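Local coordinates for protein Exo-beta-1,4-mannosidase (Rhizomucor miehei, PDB 4LYP) that probably hydrolyses beta-1,4-linked mannosides from their non-reducing ends, as a secreted fungal beta-mannosidase of glycoside hydrolase family 5, and also carries out transglycosylation, at residues His291-Asn296 / Asn388-Gly393. Numbering follows the deposited sequence.
With GAI (guanidine), chain C.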
ATOM      1  N   HIS A 291      -0.759   9.582  -0.644  1.00  6.81           N
ATOM      2  CA  HIS A 291      -1.411   8.914   0.489  1.00  6.59           C
ATOM      3  C   HIS A 291      -1.975  10.034   1.316  1.00  6.55           C
ATOM      4  O   HIS A 291      -1.256  10.967   1.706  1.00  9.65           O
ATOM      5  CB  HIS A 291      -0.395   8.206   1.375  1.00  7.34           C
ATOM      6  CG  HIS A 291       0.392   7.081   0.750  1.00  6.61           C
ATOM      7  ND1 HIS A 291       1.243   6.296   1.462  1.00  6.44           N
ATOM      8  CD2 HIS A 291       0.448   6.639  -0.536  1.00  7.08           C
ATOM      9  CE1 HIS A 291       1.816   5.404   0.647  1.00  7.64           C
ATOM     10  NE2 HIS A 291       1.362   5.588  -0.557  1.00  6.73           N
ATOM     11  N   CYS A 292      -3.299  10.017   1.639  1.00  6.76           N
ATOM     12  CA  CYS A 292      -3.923  11.111   2.360  1.00  6.80           C
ATOM     13  C   CYS A 292      -4.426  10.619   3.720  1.00  6.85           C
ATOM     14  O   CYS A 292      -5.310   9.705   3.765  1.00  7.40           O
ATOM     15  CB  CYS A 292      -5.101  11.658   1.533  1.00  8.74           C
ATOM     16  SG  CYS A 292      -5.874  13.085   2.404  1.00  9.03           S
ATOM     17  N   TRP A 293      -3.877  11.180   4.805  1.00  6.28           N
ATOM     18  CA  TRP A 293      -4.131  10.708   6.182  1.00  6.81           C
ATOM     19  C   TRP A 293      -4.514  11.795   7.127  1.00  6.26           C
ATOM     20  O   TRP A 293      -3.701  12.299   7.893  1.00  7.55           O
ATOM     21  CB  TRP A 293      -2.928   9.903   6.670  1.00  7.35           C
ATOM     22  CG  TRP A 293      -2.802   8.586   5.962  1.00  6.53           C
ATOM     23  CD1 TRP A 293      -1.855   8.141   5.100  1.00  7.07           C
ATOM     24  CD2 TRP A 293      -3.782   7.539   6.093  1.00  6.29           C
ATOM     25  NE1 TRP A 293      -2.188   6.851   4.630  1.00  6.91           N
ATOM     26  CE2 TRP A 293      -3.365   6.503   5.258  1.00  6.08           C
ATOM     27  CE3 TRP A 293      -4.972   7.400   6.842  1.00  6.69           C
ATOM     28  CZ2 TRP A 293      -4.073   5.299   5.194  1.00  6.10           C
ATOM     29  CZ3 TRP A 293      -5.689   6.242   6.758  1.00  7.27           C
ATOM     30  CH2 TRP A 293      -5.255   5.213   5.902  1.00  6.35           C
ATOM     31  N   VAL A 294      -5.810  12.183   7.097  1.00  6.90           N
ATOM     32  CA  VAL A 294      -6.218  13.358   7.843  1.00  7.47           C
ATOM     33  C   VAL A 294      -6.043  13.206   9.368  1.00  6.38           C
ATOM     34  O   VAL A 294      -5.657  14.176  10.042  1.00  7.69           O
ATOM     35  CB  VAL A 294      -7.625  13.838   7.455  1.00  7.57           C
ATOM     36  CG1 VAL A 294      -7.588  14.524   6.097  1.00  8.74           C
ATOM     37  CG2 VAL A 294      -8.698  12.741   7.583  1.00  8.01           C
ATOM     38  N   GLU A 295      -6.343  12.048   9.961  1.00  7.00           N
ATOM     39  CA  GLU A 295      -6.184  11.950  11.415  1.00  7.60           C
ATOM     40  C   GLU A 295      -4.688  11.956  11.765  1.00  6.97           C
ATOM     41  O   GLU A 295      -4.266  12.686  12.665  1.00  7.75           O
ATOM     42  CB  GLU A 295      -6.862  10.678  11.941  1.00  7.69           C
ATOM     43  CG  GLU A 295      -6.700  10.497  13.438  1.00  7.62           C
ATOM     44  CD  GLU A 295      -7.410   9.319  14.043  1.00  7.45           C
ATOM     45  OE1 GLU A 295      -8.201   8.646  13.331  1.00  7.85           O
ATOM     46  OE2 GLU A 295      -7.172   9.055  15.209  1.00  9.34           O
ATOM     47  N   ASN A 296      -3.862  11.191  11.029  1.00  7.22           N
ATOM     48  CA  ASN A 296      -2.461  11.097  11.365  1.00  7.53           C
ATOM     49  C   ASN A 296      -1.802  12.446  11.294  1.00  7.77           C
ATOM     50  O   ASN A 296      -0.876  12.729  12.064  1.00  9.52           O
ATOM     51  CB  ASN A 296      -1.737  10.200  10.335  1.00  8.06           C
ATOM     52  CG  ASN A 296      -2.350   8.802  10.206  1.00  7.85           C
ATOM     53  OD1 ASN A 296      -3.553   8.689  10.016  1.00  8.64           O
ATOM     54  ND2 ASN A 296      -1.530   7.791  10.259  1.00 11.53           N
ATOM     55  N   ASN A 388      -6.648   3.453  -3.980  1.00  6.39           N
ATOM     56  CA  ASN A 388      -6.639   2.201  -3.209  1.00  5.66           C
ATOM     57  C   ASN A 388      -6.967   2.591  -1.783  1.00  6.05           C
ATOM     58  O   ASN A 388      -6.118   3.172  -1.063  1.00  6.66           O
ATOM     59  CB  ASN A 388      -5.294   1.463  -3.225  1.00  6.25           C
ATOM     60  CG  ASN A 388      -4.802   1.152  -4.595  1.00  5.71           C
ATOM     61  OD1 ASN A 388      -4.406   2.038  -5.351  1.00  7.13           O
ATOM     62  ND2 ASN A 388      -4.796  -0.153  -4.948  1.00  6.62           N
ATOM     63  N   PHE A 389      -8.201   2.339  -1.292  1.00  6.12           N
ATOM     64  CA  PHE A 389      -8.502   2.640   0.106  1.00  5.82           C
ATOM     65  C   PHE A 389      -7.629   1.766   1.015  1.00  5.54           C
ATOM     66  O   PHE A 389      -7.222   0.650   0.660  1.00  6.04           O
ATOM     67  CB  PHE A 389      -9.995   2.457   0.407  1.00  7.09           C
ATOM     68  CG  PHE A 389     -10.475   1.042   0.308  1.00  6.03           C
ATOM     69  CD1 PHE A 389     -10.470   0.215   1.439  1.00  7.24           C
ATOM     70  CD2 PHE A 389     -10.961   0.496  -0.863  1.00  7.26           C
ATOM     71  CE1 PHE A 389     -10.862  -1.131   1.385  1.00  7.48           C
ATOM     72  CE2 PHE A 389     -11.374  -0.816  -0.950  1.00  7.70           C
ATOM     73  CZ  PHE A 389     -11.357  -1.615   0.178  1.00  7.73           C
ATOM     74  N   TRP A 390      -7.312   2.350   2.189  1.00  5.91           N
ATOM     75  CA  TRP A 390      -6.496   1.648   3.203  1.00  6.05           C
ATOM     76  C   TRP A 390      -7.403   1.396   4.404  1.00  5.16           C
ATOM     77  O   TRP A 390      -7.780   2.333   5.074  1.00  6.44           O
ATOM     78  CB  TRP A 390      -5.321   2.511   3.600  1.00  6.50           C
ATOM     79  CG  TRP A 390      -4.511   1.821   4.667  1.00  6.38           C
ATOM     80  CD1 TRP A 390      -4.836   1.641   6.023  1.00  5.96           C
ATOM     81  CD2 TRP A 390      -3.288   1.090   4.450  1.00  5.51           C
ATOM     82  NE1 TRP A 390      -3.892   0.862   6.628  1.00  6.43           N
ATOM     83  CE2 TRP A 390      -2.933   0.470   5.702  1.00  5.85           C
ATOM     84  CE3 TRP A 390      -2.449   0.877   3.324  1.00  6.35           C
ATOM     85  CZ2 TRP A 390      -1.754  -0.290   5.861  1.00  7.35           C
ATOM     86  CZ3 TRP A 390      -1.302   0.092   3.479  1.00  6.75           C
ATOM     87  CH2 TRP A 390      -0.961  -0.478   4.744  1.00  7.45           C
ATOM     88  N   ALA A 391      -7.797   0.112   4.617  1.00  6.58           N
ATOM     89  CA  ALA A 391      -7.365  -1.085   3.898  1.00  6.11           C
ATOM     90  C   ALA A 391      -8.498  -2.119   4.117  1.00  6.00           C
ATOM     91  O   ALA A 391      -9.304  -1.985   5.023  1.00  7.03           O
ATOM     92  CB  ALA A 391      -6.038  -1.644   4.387  1.00  7.57           C
ATOM     93  N   TYR A 392      -8.500  -3.160   3.302  1.00  6.50           N
ATOM     94  CA  TYR A 392      -9.566  -4.151   3.417  1.00  6.90           C
ATOM     95  C   TYR A 392      -9.274  -5.116   4.557  1.00  6.87           C
ATOM     96  O   TYR A 392      -8.250  -5.760   4.578  1.00  9.35           O
ATOM     97  CB  TYR A 392      -9.765  -4.911   2.105  1.00  7.83           C
ATOM     98  CG  TYR A 392     -11.036  -5.749   2.129  1.00  7.32           C
ATOM     99  CD1 TYR A 392     -12.275  -5.144   2.374  1.00  8.28           C
ATOM    100  CD2 TYR A 392     -11.006  -7.123   1.934  1.00  7.67           C
ATOM    101  CE1 TYR A 392     -13.418  -5.888   2.390  1.00  8.08           C
ATOM    102  CE2 TYR A 392     -12.188  -7.879   1.931  1.00  7.96           C
ATOM    103  CZ  TYR A 392     -13.393  -7.224   2.180  1.00  7.73           C
ATOM    104  OH  TYR A 392     -14.573  -7.936   2.242  1.00  9.50           O
ATOM    105  N   GLY A 393     -10.186  -5.187   5.515  1.00  7.04           N
ATOM    106  CA  GLY A 393     -10.083  -6.131   6.642  1.00  7.54           C
ATOM    107  C   GLY A 393     -10.753  -7.435   6.403  1.00  8.24           C
ATOM    108  O   GLY A 393     -10.400  -8.445   7.013  1.00  7.88           O
TER
HETATM  109  C   GAI C 501       1.595   6.518   7.923  1.00 13.03           C
HETATM  110  N1  GAI C 501       1.051   6.452   6.708  1.00 18.66           N
HETATM  111  N2  GAI C 501       2.843   7.015   7.957  1.00 16.47           N
HETATM  112  N3  GAI C 501       1.022   6.073   8.984  1.00 16.18           N
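Trp-293 and Trp-390 make the whole of this contact, an offset edge-to-face pair of buried indoles. The six-membered ring of Trp-293 turns its edge toward the five-membered ring of Trp-390, with centroids 5.2 Å apart and planes at 82°. The CZ2-CH2 side of the benzo ring does the touching: CZ2 of Trp-293 comes within 3.4 Å of CB of Trp-390, close to the plane of the first ring, while CH2 of Trp-293 lies 3.6 Å from CD1 of Trp-390. Tryptophan suits both places, since one supplies a long rigid edge that reaches across from 291-296 to 388-393 and the other a broad pi surface to receive it. CB of Trp-390 already points toward 291-296, and chi1 of 178° swings the indole beside the carbonyl carbon, where its five-membered ring meets that edge. The peptide bond between Trp-390 and Ala-391 is cis, and CB of Ala-391 packs 3.7 Å above a face of the Trp-390 ring, offset toward its rim.

Polar bonds fix the surroundings. NE1 of Trp-293 is hydrogen-bonded to Glu-337, so the indole's one polar atom is satisfied and its rotation restrained. His-291 suits its place because its two imidazole nitrogens bond different carboxylates, ND1 that of Glu-238 and NE2 that of Glu-336.

Guanidine lies beside Trp-293 and Asn-296: its N1 sits 3.7 Å from CD1 of Trp-293, obliquely to the ring. Asn-296 is merely near it, bonding instead Tyr-421 through OD1, whereas the guanidine is hydrogen-bonded to Glu-238.

Strands 288-292 and 386-394 belong to the TIM barrel, flanking strand 333-338, and the tryptophans follow on from strand residues 291-292 and 388-389. Aromatic walls around Glu-238 and Glu-337, at the C-terminal end of the barrel strands, are consistent with the sugar-binding cleft of family 5 glycoside hydrolases.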